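Local coordinates for neurotoxin (Clostridium botulinum, PDB 2QN0), which acts as the zinc-dependent light-chain protease of botulinum neurotoxin type C1, probably blocking neurotransmitter release by cleaving SNARE proteins, with dual substrate specificity, at residues I39-I43 / I107-T112; D132-V136 / G187-I191; S190-I194 / E230-A234; E269-F273 / N371-Y375. All coordinates share one frame; numbering follows the deposited sequence.

Interaction 1. Residues I39-I43 / I107-T112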
loop_
_atom_site.group_PDB
_atom_site.type_symbol
_atom_site.label_atom_id
_atom_site.label_comp_id
_atom_site.label_asym_id
_atom_site.label_seq_id
_atom_site.Cartn_x
_atom_site.Cartn_y
_atom_site.Cartn_z
ATOM N N ILE A 39 -2.108 8.569 10.558
ATOM C CA ILE A 39 -1.423 7.480 11.249
ATOM C C ILE A 39 -0.083 8.008 11.754
ATOM O O ILE A 39 0.264 7.861 12.926
ATOM C CB ILE A 39 -1.187 6.278 10.296
ATOM C CG1 ILE A 39 -2.536 5.727 9.827
ATOM C CG2 ILE A 39 -0.367 5.200 11.001
ATOM C CD1 ILE A 39 -2.433 4.555 8.865
ATOM N N THR A 40 0.668 8.622 10.847
ATOM C CA THR A 40 1.953 9.224 11.174
ATOM C C THR A 40 2.444 9.970 9.941
ATOM O O THR A 40 2.243 9.519 8.816
ATOM C CB THR A 40 3.002 8.171 11.610
ATOM O OG1 THR A 40 4.196 8.842 12.034
ATOM C CG2 THR A 40 3.340 7.227 10.465
ATOM N N GLY A 41 3.061 11.128 10.147
ATOM C CA GLY A 41 3.553 11.896 9.018
ATOM C C GLY A 41 2.529 12.093 7.914
ATOM O O GLY A 41 1.402 12.532 8.163
ATOM N N ASN A 42 2.912 11.745 6.689
ATOM C CA ASN A 42 2.036 11.922 5.542
ATOM C C ASN A 42 1.214 10.689 5.163
ATOM O O ASN A 42 0.769 10.560 4.025
ATOM C CB ASN A 42 2.865 12.399 4.347
ATOM C CG ASN A 42 3.607 13.700 4.635
ATOM O OD1 ASN A 42 4.768 13.860 4.262
ATOM N ND2 ASN A 42 2.930 14.635 5.295
ATOM N N ILE A 43 1.018 9.784 6.116
ATOM C CA ILE A 43 0.209 8.592 5.877
ATOM C C ILE A 43 -1.123 8.789 6.602
ATOM O O ILE A 43 -1.152 8.953 7.822
ATOM C CB ILE A 43 0.863 7.318 6.439
ATOM C CG1 ILE A 43 2.208 7.060 5.750
ATOM C CG2 ILE A 43 -0.074 6.123 6.218
ATOM C CD1 ILE A 43 2.956 5.858 6.314
ATOM N N ILE A 107 7.893 2.622 7.064
ATOM C CA ILE A 107 6.949 3.645 7.505
ATOM C C ILE A 107 7.581 5.036 7.455
ATOM O O ILE A 107 6.946 6.008 7.038
ATOM C CB ILE A 107 6.455 3.351 8.941
ATOM C CG1 ILE A 107 5.669 2.036 8.948
ATOM C CG2 ILE A 107 5.573 4.493 9.442
ATOM C CD1 ILE A 107 5.307 1.523 10.339
ATOM N N TYR A 108 8.836 5.131 7.878
ATOM C CA TYR A 108 9.534 6.409 7.870
ATOM C C TYR A 108 9.577 6.992 6.460
ATOM O O TYR A 108 9.234 8.155 6.242
ATOM C CB TYR A 108 10.964 6.235 8.386
ATOM C CG TYR A 108 11.795 7.491 8.267
ATOM C CD1 TYR A 108 11.622 8.554 9.152
ATOM C CD2 TYR A 108 12.718 7.641 7.231
ATOM C CE1 TYR A 108 12.348 9.739 9.008
ATOM C CE2 TYR A 108 13.445 8.819 7.077
ATOM C CZ TYR A 108 13.253 9.862 7.968
ATOM O OH TYR A 108 13.963 11.032 7.810
ATOM N N ARG A 109 9.998 6.183 5.496
ATOM C CA ARG A 109 10.089 6.663 4.123
ATOM C C ARG A 109 8.741 7.080 3.552
ATOM O O ARG A 109 8.606 8.169 2.995
ATOM C CB ARG A 109 10.738 5.599 3.235
ATOM C CG ARG A 109 12.155 5.260 3.675
ATOM C CD ARG A 109 12.874 4.378 2.674
ATOM N NE ARG A 109 14.150 3.918 3.215
ATOM C CZ ARG A 109 15.089 3.298 2.509
ATOM N NH1 ARG A 109 14.907 3.060 1.218
ATOM N NH2 ARG A 109 16.208 2.904 3.103
ATOM N N LEU A 110 7.739 6.221 3.687
ATOM C CA LEU A 110 6.414 6.538 3.166
ATOM C C LEU A 110 5.761 7.749 3.833
ATOM O O LEU A 110 4.979 8.461 3.205
ATOM C CB LEU A 110 5.487 5.330 3.311
ATOM C CG LEU A 110 5.750 4.164 2.353
ATOM C CD1 LEU A 110 4.824 3.003 2.694
ATOM C CD2 LEU A 110 5.521 4.623 0.918
ATOM N N SER A 111 6.083 7.986 5.099
ATOM C CA SER A 111 5.479 9.096 5.826
ATOM C C SER A 111 6.301 10.372 5.809
ATOM O O SER A 111 5.831 11.406 6.278
ATOM C CB SER A 111 5.221 8.692 7.282
ATOM O OG SER A 111 6.437 8.532 7.990
ATOM N N THR A 112 7.512 10.307 5.260
ATOM C CA THR A 112 8.391 11.473 5.219
ATOM C C THR A 112 8.704 11.985 3.815
ATOM O O THR A 112 8.571 13.178 3.547
ATOM C CB THR A 112 9.722 11.175 5.935
ATOM O OG1 THR A 112 9.452 10.747 7.276
ATOM C CG2 THR A 112 10.597 12.419 5.973
HETATM O O HOH W 1 6.225 9.915 10.335
HETATM O O HOH W 2 7.054 15.617 4.757
#
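Ile43 lies against the last turn of helix 101-112, its side chain running alongside Ser111 and ending near Leu110. From CB, which stays back, CG1 leaves anti to the carbonyl carbon (chi1 -62°) and comes 3.8 Å from Ser111 CB; CD1 stays over Ser111 CB, reaches Leu110 CB at 4.0 Å and just meets the CG2 methyl of Ile107. Thr40 adds a second apolar touch, its CG2 methyl crossing Ile107 CG2 at about a right angle at 3.7 Å. These residues belong to a hairpin between strands 34-38 and 43-46, closed by a type II' turn from Thr40 to Ile43 with a classic beta bulge at Ile39 and Thr40. Gly41 suits the turn because its positive phi favours glycine and a CB here would collide with Ser111 O. The next residue presents its backbone N-H to the same oxygen: Asn42 N bonds Ser111 O at 3.0 Å. Ser111 turns its hydroxyl back into the helix, where OG donates to Ile107 O at 2.7 Å; Ser111 N reaches that oxygen from the opposite face of its plane. One water donates to Ser111 OG and also joins Thr40 OG1. The contact therefore pairs an aliphatic patch (Thr40 CG2, Ile43, Ile107, Leu110) with a polar one at the helix end, where a carbonyl of the final turn gains a partner from the hairpin and a second water supplies the protons that the two acceptors Asn42 OD1 and Thr112 O lack.

Interaction 2. Residues D132-V136 / G187-I191; sequences DFNSV and GALSI
The lead-in to strand 190-193, one of the strands of the mixed sheet, is met at Leu189 by Asn134, from the loop that runs into strand 136-141. The backbone N-H of Leu189 points at Asn134 OD1 over 3.1 Å, nearly straight at 165°, although the donor stands above the carbonyl plane, some 40° out of it, and so does not use a lone pair directly. The other end of the carboxamide is also engaged: ND2 donates a hydrogen bond to a water 2.9 Å away, and that water donates to Gly187 O at 2.8 Å. Asparagine suits the place because its acceptor takes Leu189 N directly while its donor reaches Gly187 O through water, which should fix which way round the amide sits. Strands 136-141 and 190-193 are not neighbours in the sheet, four others being ordered between them, so the contact joins the approaches to two unpaired strands. At Gly187 the backbone angles would jam a CB against the preceding carbonyl O, and Ala188 is small enough to let Asn134 OD1 come within 3.7 Å of its CA. Leu189 provides the apolar half. With CG set opposite the backbone N (chi1 175°), its CD1 methyl reaches over the loop backbone to 3.5 Å from Phe133 O and meets Val136 CG1 more loosely at 4.3 Å. Phe133 sends its ring the other way, onto Leu26 and Phe173. Asp132 ties the loop to its surroundings: OD1 accepts from Leu175 N and Asn178 ND2, OD2 from Asn119 ND2.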
loop_
_atom_site.group_PDB
_atom_site.type_symbol
_atom_site.label_atom_id
_atom_site.label_comp_id
_atom_site.label_asym_id
_atom_site.label_seq_id
_atom_site.Cartn_x
_atom_site.Cartn_y
_atom_site.Cartn_z
ATOM N N ASP A 132 -2.348 16.783 -10.586
ATOM C CA ASP A 132 -3.208 15.604 -10.608
ATOM C C ASP A 132 -4.048 15.464 -9.348
ATOM O O ASP A 132 -4.945 16.273 -9.110
ATOM C CB ASP A 132 -2.363 14.346 -10.836
ATOM C CG ASP A 132 -1.797 14.280 -12.241
ATOM O OD1 ASP A 132 -2.583 14.428 -13.199
ATOM O OD2 ASP A 132 -0.572 14.082 -12.390
ATOM N N PHE A 133 -3.767 14.440 -8.544
ATOM C CA PHE A 133 -4.513 14.212 -7.309
ATOM C C PHE A 133 -3.613 14.182 -6.075
ATOM O O PHE A 133 -3.936 13.533 -5.077
ATOM C CB PHE A 133 -5.292 12.898 -7.416
ATOM C CG PHE A 133 -6.426 12.955 -8.397
ATOM C CD1 PHE A 133 -7.663 13.461 -8.021
ATOM C CD2 PHE A 133 -6.242 12.553 -9.715
ATOM C CE1 PHE A 133 -8.701 13.570 -8.944
ATOM C CE2 PHE A 133 -7.272 12.657 -10.644
ATOM C CZ PHE A 133 -8.505 13.168 -10.256
ATOM N N ASN A 134 -2.492 14.896 -6.135
ATOM C CA ASN A 134 -1.555 14.924 -5.013
ATOM C C ASN A 134 -2.047 15.732 -3.816
ATOM O O ASN A 134 -1.580 15.526 -2.692
ATOM C CB ASN A 134 -0.196 15.461 -5.467
ATOM C CG ASN A 134 0.612 14.433 -6.244
ATOM O OD1 ASN A 134 0.198 13.282 -6.397
ATOM N ND2 ASN A 134 1.777 14.846 -6.732
ATOM N N SER A 135 -2.969 16.661 -4.047
ATOM C CA SER A 135 -3.501 17.453 -2.942
ATOM C C SER A 135 -4.981 17.128 -2.772
ATOM O O SER A 135 -5.689 16.909 -3.751
ATOM C CB SER A 135 -3.303 18.955 -3.203
ATOM O OG SER A 135 -4.060 19.410 -4.308
ATOM N N VAL A 136 -5.439 17.068 -1.525
ATOM C CA VAL A 136 -6.836 16.757 -1.252
ATOM C C VAL A 136 -7.467 17.876 -0.433
ATOM O O VAL A 136 -6.820 18.461 0.437
ATOM C CB VAL A 136 -6.979 15.410 -0.493
ATOM C CG1 VAL A 136 -6.356 14.283 -1.317
ATOM C CG2 VAL A 136 -6.319 15.497 0.865
ATOM N N GLY A 187 6.716 10.260 -8.966
ATOM C CA GLY A 187 6.016 9.585 -7.895
ATOM C C GLY A 187 4.681 10.301 -7.807
ATOM O O GLY A 187 4.489 11.328 -8.465
ATOM N N ALA A 188 3.756 9.778 -7.007
ATOM C CA ALA A 188 2.442 10.395 -6.866
ATOM C C ALA A 188 1.740 9.817 -5.648
ATOM O O ALA A 188 2.158 8.796 -5.113
ATOM C CB ALA A 188 1.603 10.135 -8.112
ATOM N N LEU A 189 0.672 10.478 -5.219
ATOM C CA LEU A 189 -0.099 10.013 -4.072
ATOM C C LEU A 189 -0.677 8.631 -4.375
ATOM O O LEU A 189 -1.162 8.385 -5.481
ATOM C CB LEU A 189 -1.239 11.001 -3.781
ATOM C CG LEU A 189 -2.249 10.651 -2.687
ATOM C CD1 LEU A 189 -2.867 11.933 -2.147
ATOM C CD2 LEU A 189 -3.324 9.715 -3.242
ATOM N N SER A 190 -0.622 7.736 -3.391
ATOM C CA SER A 190 -1.163 6.388 -3.547
ATOM C C SER A 190 -2.352 6.184 -2.618
ATOM O O SER A 190 -2.368 6.698 -1.504
ATOM C CB SER A 190 -0.120 5.321 -3.182
ATOM O OG SER A 190 0.942 5.245 -4.115
ATOM N N ILE A 191 -3.345 5.441 -3.087
ATOM C CA ILE A 191 -4.489 5.096 -2.254
ATOM C C ILE A 191 -4.468 3.577 -2.177
ATOM O O ILE A 191 -4.444 2.894 -3.204
ATOM C CB ILE A 191 -5.836 5.558 -2.853
ATOM C CG1 ILE A 191 -5.951 7.084 -2.748
ATOM C CG2 ILE A 191 -6.995 4.880 -2.108
ATOM C CD1 ILE A 191 -7.275 7.650 -3.241
HETATM O O HOH W 3 3.069 13.644 -9.063
#

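Interaction 3. Residues S190-I194 / E230-A234. With ZN (zinc ion), chain B.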
loop_
_atom_site.group_PDB
_atom_site.type_symbol
_atom_site.label_atom_id
_atom_site.label_comp_id
_atom_site.label_asym_id
_atom_site.label_seq_id
_atom_site.Cartn_x
_atom_site.Cartn_y
_atom_site.Cartn_z
ATOM N N SER A 190 -0.622 7.736 -3.391
ATOM C CA SER A 190 -1.163 6.388 -3.547
ATOM C C SER A 190 -2.352 6.184 -2.618
ATOM O O SER A 190 -2.368 6.698 -1.504
ATOM C CB SER A 190 -0.120 5.321 -3.182
ATOM O OG SER A 190 0.942 5.245 -4.115
ATOM N N ILE A 191 -3.345 5.441 -3.087
ATOM C CA ILE A 191 -4.489 5.096 -2.254
ATOM C C ILE A 191 -4.468 3.577 -2.177
ATOM O O ILE A 191 -4.444 2.894 -3.204
ATOM C CB ILE A 191 -5.836 5.558 -2.853
ATOM C CG1 ILE A 191 -5.951 7.084 -2.748
ATOM C CG2 ILE A 191 -6.995 4.880 -2.108
ATOM C CD1 ILE A 191 -7.275 7.650 -3.241
ATOM N N ILE A 192 -4.433 3.059 -0.956
ATOM C CA ILE A 192 -4.421 1.622 -0.715
ATOM C C ILE A 192 -5.785 1.235 -0.147
ATOM O O ILE A 192 -6.162 1.716 0.918
ATOM C CB ILE A 192 -3.338 1.239 0.326
ATOM C CG1 ILE A 192 -1.940 1.528 -0.234
ATOM C CG2 ILE A 192 -3.474 -0.238 0.705
ATOM C CD1 ILE A 192 -0.810 1.271 0.765
ATOM N N SER A 193 -6.519 0.383 -0.860
ATOM C CA SER A 193 -7.842 -0.070 -0.408
ATOM C C SER A 193 -7.650 -1.502 0.072
ATOM O O SER A 193 -7.257 -2.385 -0.699
ATOM C CB SER A 193 -8.840 0.002 -1.561
ATOM O OG SER A 193 -8.929 1.336 -2.033
ATOM N N ILE A 194 -7.964 -1.743 1.342
ATOM C CA ILE A 194 -7.685 -3.046 1.916
ATOM C C ILE A 194 -8.388 -3.307 3.248
ATOM O O ILE A 194 -8.884 -2.386 3.896
ATOM C CB ILE A 194 -6.163 -3.108 2.176
ATOM C CG1 ILE A 194 -5.720 -4.479 2.675
ATOM C CG2 ILE A 194 -5.797 -2.035 3.209
ATOM C CD1 ILE A 194 -4.212 -4.568 2.873
ATOM N N GLU A 230 1.099 -4.188 0.097
ATOM C CA GLU A 230 0.567 -3.004 -0.572
ATOM C C GLU A 230 1.464 -1.792 -0.317
ATOM O O GLU A 230 1.598 -0.924 -1.181
ATOM C CB GLU A 230 -0.867 -2.695 -0.106
ATOM C CG GLU A 230 -1.914 -3.760 -0.470
ATOM C CD GLU A 230 -1.890 -4.166 -1.942
ATOM O OE1 GLU A 230 -1.805 -3.279 -2.823
ATOM O OE2 GLU A 230 -1.973 -5.380 -2.219
ATOM N N LEU A 231 2.080 -1.723 0.861
ATOM C CA LEU A 231 2.974 -0.603 1.155
ATOM C C LEU A 231 4.164 -0.639 0.188
ATOM O O LEU A 231 4.776 0.391 -0.094
ATOM C CB LEU A 231 3.465 -0.655 2.609
ATOM C CG LEU A 231 2.384 -0.420 3.681
ATOM C CD1 LEU A 231 3.020 -0.484 5.071
ATOM C CD2 LEU A 231 1.720 0.943 3.468
ATOM N N ASN A 232 4.492 -1.825 -0.319
ATOM C CA ASN A 232 5.591 -1.930 -1.281
ATOM C C ASN A 232 5.175 -1.268 -2.589
ATOM O O ASN A 232 5.984 -0.604 -3.237
ATOM C CB ASN A 232 5.975 -3.392 -1.518
ATOM C CG ASN A 232 6.640 -4.012 -0.307
ATOM O OD1 ASN A 232 7.154 -3.300 0.558
ATOM N ND2 ASN A 232 6.648 -5.338 -0.242
ATOM N N HIS A 233 3.923 -1.463 -2.996
ATOM C CA HIS A 233 3.446 -0.811 -4.212
ATOM C C HIS A 233 3.524 0.697 -3.983
ATOM O O HIS A 233 3.911 1.452 -4.876
ATOM C CB HIS A 233 1.999 -1.201 -4.523
ATOM C CG HIS A 233 1.849 -2.594 -5.046
ATOM N ND1 HIS A 233 2.552 -3.057 -6.141
ATOM C CD2 HIS A 233 1.060 -3.619 -4.645
ATOM C CE1 HIS A 233 2.199 -4.305 -6.392
ATOM N NE2 HIS A 233 1.295 -4.668 -5.499
ATOM N N ALA A 234 3.160 1.131 -2.777
ATOM C CA ALA A 234 3.196 2.556 -2.439
ATOM C C ALA A 234 4.620 3.092 -2.496
ATOM O O ALA A 234 4.843 4.242 -2.883
ATOM C CB ALA A 234 2.597 2.793 -1.044
HETATM ZN ZN ZN B . 0.365 -6.495 -5.162
HETATM O O HOH W 4 2.746 6.253 -2.612
HETATM O O HOH W 5 -1.626 -6.180 -4.644
#
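Ile192 fills the tight part of this contact, its two branches gripping different residues of helix 223-238. CG2 rests on Glu230 CB at 3.7 Å, while CD1, carried forward by an extended chi2 of 176°, meets Leu231 CD2 at 3.7 Å, the two side chains crossing at about a right angle, and also touches Ala234 CB. A branched aliphatic side chain suits a strand that must spread over a whole helical turn, and alanine lets the helix come close. Ile194 finishes the patch more loosely, with CD1 4.1 Å from Glu230 CG. Strand 190-193 and segment 230-234 run nearly antiparallel, their axes 9.0 Å apart. Helix 223-238 carries the HExxH motif of the zinc proteases: His229 and His233 bind the metal, and Glu230 is the motif's glutamate, probably the catalytic one as in related enzymes. The isoleucines thus hold the aliphatic part of Glu230, whose chain bends at chi2 to bring its carboxylate to the zinc-bound water. There the packing gives way: OE2 accepts from that water at 2.6 Å, and OE1 bonds Thr170 OG1. His233 NE2 binds the zinc at 2.1 Å. The strand's other end is looser too. Ser190 OG bonds Asn237 ND2, farther along the same helix, and is also joined by a water that donates to Ala234 O; within 230-234 it only brushes Ala234 CA at 3.9 Å.

Interaction 4. Residues E269-F273 / N371-Y375; sequences EIYAF and NRKIY. With ZN (zinc ion), chain B.
Phe273 and Tyr375 bury the most surface here, Glu269 following, and together they join the helix that supplies the third zinc ligand of this HExxH-type metalloprotease to the loop 371-375 beside the active site. Phe273 swings its ring out from the helix with CG opposite the backbone N (chi1 -175°), laying it against the loop backbone. Tyr375 N sits over the ring centre, 3.5 Å above its plane, and Tyr375 CB makes a CH-pi contact over the face, 4.2 Å from the centroid. Arg372 O lies in the ring plane at the edge, 3.6 Å from Phe273 CZ. A flat aromatic suits this place because it can present its face to one bend of the chain and its rim to another. Glu269 CB stands over the face of the Tyr375 ring, 4.2 Å from its centroid, another CH-pi contact. The glutamate then bends at chi2, carrying its carboxylate over the hydroxyl end of the ring, nearly parallel to it (planes 9° apart). Glu269 OE1 binds the zinc at 2.1 Å, OE2 lies farther from the metal, and Tyr375 OH is 3.3 Å from OE1. His229 and His233 complete the protein ligands. Arg372 and Tyr375 keep the three-residue spacing of an arginine and tyrosine that in related toxins act at the catalytic centre, so a similar role is probable here. Arg372 NE is salt-bridged to Glu360, and Tyr375 CD1 stands 3.5 Å above one face of the Arg372 guanidinium, toward its rim.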
loop_
_atom_site.group_PDB
_atom_site.type_symbol
_atom_site.label_atom_id
_atom_site.label_comp_id
_atom_site.label_asym_id
_atom_site.label_seq_id
_atom_site.Cartn_x
_atom_site.Cartn_y
_atom_site.Cartn_z
ATOM N N GLU A 269 3.724 -6.878 -9.377
ATOM C CA GLU A 269 3.428 -7.844 -8.324
ATOM C C GLU A 269 4.678 -8.641 -7.976
ATOM O O GLU A 269 4.940 -8.937 -6.809
ATOM C CB GLU A 269 2.324 -8.806 -8.772
ATOM C CG GLU A 269 0.963 -8.155 -8.966
ATOM C CD GLU A 269 0.465 -7.502 -7.690
ATOM O OE1 GLU A 269 1.057 -7.776 -6.629
ATOM O OE2 GLU A 269 -0.511 -6.730 -7.750
ATOM N N ILE A 270 5.448 -8.997 -8.997
ATOM C CA ILE A 270 6.669 -9.755 -8.786
ATOM C C ILE A 270 7.634 -8.989 -7.880
ATOM O O ILE A 270 8.259 -9.573 -6.994
ATOM C CB ILE A 270 7.350 -10.089 -10.142
ATOM C CG1 ILE A 270 6.489 -11.105 -10.904
ATOM C CG2 ILE A 270 8.756 -10.643 -9.911
ATOM C CD1 ILE A 270 7.045 -11.506 -12.264
ATOM N N TYR A 271 7.760 -7.683 -8.091
ATOM C CA TYR A 271 8.653 -6.895 -7.251
ATOM C C TYR A 271 8.094 -6.702 -5.845
ATOM O O TYR A 271 8.837 -6.755 -4.866
ATOM C CB TYR A 271 8.941 -5.536 -7.886
ATOM C CG TYR A 271 10.082 -5.580 -8.886
ATOM C CD1 TYR A 271 11.269 -6.251 -8.586
ATOM C CD2 TYR A 271 9.985 -4.929 -10.114
ATOM C CE1 TYR A 271 12.339 -6.270 -9.492
ATOM C CE2 TYR A 271 11.045 -4.941 -11.023
ATOM C CZ TYR A 271 12.215 -5.610 -10.705
ATOM O OH TYR A 271 13.263 -5.601 -11.597
ATOM N N ALA A 272 6.788 -6.480 -5.741
ATOM C CA ALA A 272 6.167 -6.297 -4.427
ATOM C C ALA A 272 6.333 -7.567 -3.583
ATOM O O ALA A 272 6.552 -7.500 -2.368
ATOM C CB ALA A 272 4.689 -5.960 -4.589
ATOM N N PHE A 273 6.232 -8.727 -4.228
ATOM C CA PHE A 273 6.388 -9.992 -3.518
ATOM C C PHE A 273 7.870 -10.265 -3.264
ATOM O O PHE A 273 8.273 -10.553 -2.138
ATOM C CB PHE A 273 5.777 -11.148 -4.315
ATOM C CG PHE A 273 5.808 -12.455 -3.577
ATOM C CD1 PHE A 273 4.936 -12.692 -2.515
ATOM C CD2 PHE A 273 6.761 -13.421 -3.890
ATOM C CE1 PHE A 273 5.020 -13.873 -1.772
ATOM C CE2 PHE A 273 6.854 -14.605 -3.153
ATOM C CZ PHE A 273 5.980 -14.828 -2.091
ATOM N N ASN A 371 4.421 -17.886 5.578
ATOM C CA ASN A 371 3.845 -17.128 4.478
ATOM C C ASN A 371 3.857 -17.946 3.195
ATOM O O ASN A 371 4.548 -18.960 3.101
ATOM C CB ASN A 371 4.618 -15.817 4.268
ATOM C CG ASN A 371 3.893 -14.858 3.335
ATOM O OD1 ASN A 371 2.682 -14.671 3.446
ATOM N ND2 ASN A 371 4.635 -14.231 2.423
ATOM N N ARG A 372 3.081 -17.502 2.213
ATOM C CA ARG A 372 3.020 -18.190 0.933
ATOM C C ARG A 372 4.423 -18.205 0.337
ATOM O O ARG A 372 5.181 -17.251 0.494
ATOM C CB ARG A 372 2.044 -17.469 -0.002
ATOM C CG ARG A 372 2.298 -15.972 -0.152
ATOM C CD ARG A 372 1.194 -15.308 -0.969
ATOM N NE ARG A 372 1.331 -13.852 -1.008
ATOM C CZ ARG A 372 0.453 -13.034 -1.582
ATOM N NH1 ARG A 372 -0.630 -13.526 -2.169
ATOM N NH2 ARG A 372 0.654 -11.719 -1.561
ATOM N N LYS A 373 4.773 -19.297 -0.333
ATOM C CA LYS A 373 6.092 -19.425 -0.937
ATOM C C LYS A 373 6.224 -18.564 -2.191
ATOM O O LYS A 373 7.303 -18.045 -2.487
ATOM C CB LYS A 373 6.365 -20.886 -1.283
ATOM C CG LYS A 373 7.773 -21.146 -1.790
ATOM C CD LYS A 373 7.993 -22.631 -2.014
ATOM C CE LYS A 373 9.400 -22.914 -2.508
ATOM N NZ LYS A 373 9.601 -24.373 -2.737
ATOM N N ILE A 374 5.128 -18.430 -2.928
ATOM C CA ILE A 374 5.103 -17.626 -4.147
ATOM C C ILE A 374 3.834 -16.790 -4.176
ATOM O O ILE A 374 2.843 -17.127 -3.527
ATOM C CB ILE A 374 5.135 -18.504 -5.426
ATOM C CG1 ILE A 374 4.082 -19.607 -5.335
ATOM C CG2 ILE A 374 6.533 -19.081 -5.628
ATOM C CD1 ILE A 374 3.918 -20.406 -6.622
ATOM N N TYR A 375 3.864 -15.701 -4.935
ATOM C CA TYR A 375 2.706 -14.821 -5.040
ATOM C C TYR A 375 1.495 -15.581 -5.586
ATOM O O TYR A 375 0.362 -15.337 -5.176
ATOM C CB TYR A 375 3.030 -13.637 -5.954
ATOM C CG TYR A 375 1.877 -12.678 -6.135
ATOM C CD1 TYR A 375 1.452 -11.861 -5.087
ATOM C CD2 TYR A 375 1.200 -12.594 -7.352
ATOM C CE1 TYR A 375 0.376 -10.980 -5.249
ATOM C CE2 TYR A 375 0.129 -11.718 -7.524
ATOM C CZ TYR A 375 -0.277 -10.915 -6.467
ATOM O OH TYR A 375 -1.334 -10.047 -6.631
HETATM ZN ZN ZN B . 0.365 -6.495 -5.162
HETATM O O HOH W 5 -1.626 -6.180 -4.644
#

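How the interactions relate
Interactions 3 and 4 meet at the zinc, supplying His233 and Glu269 as ligands and sharing the metal-bound water; their centres are 15 Å apart. They also touch directly, with Asn232 ND2 at 3.0 Å from Ala272 O, a probable hydrogen bond, and His233 CE1 packed on Ala272 CB. Interaction 1 touches the HExxH helix through Leu110, on Leu231 and Ala234, so helix 101-112 lies between the hairpin and the helix that supplies two zinc ligands; the Leu110 side chain is about 13 Å from the zinc. Interaction 2 shares Ser190 and Ile191 with interaction 3; its centre is 26 Å from that of interaction 4, on the opposite side of the chain's centre.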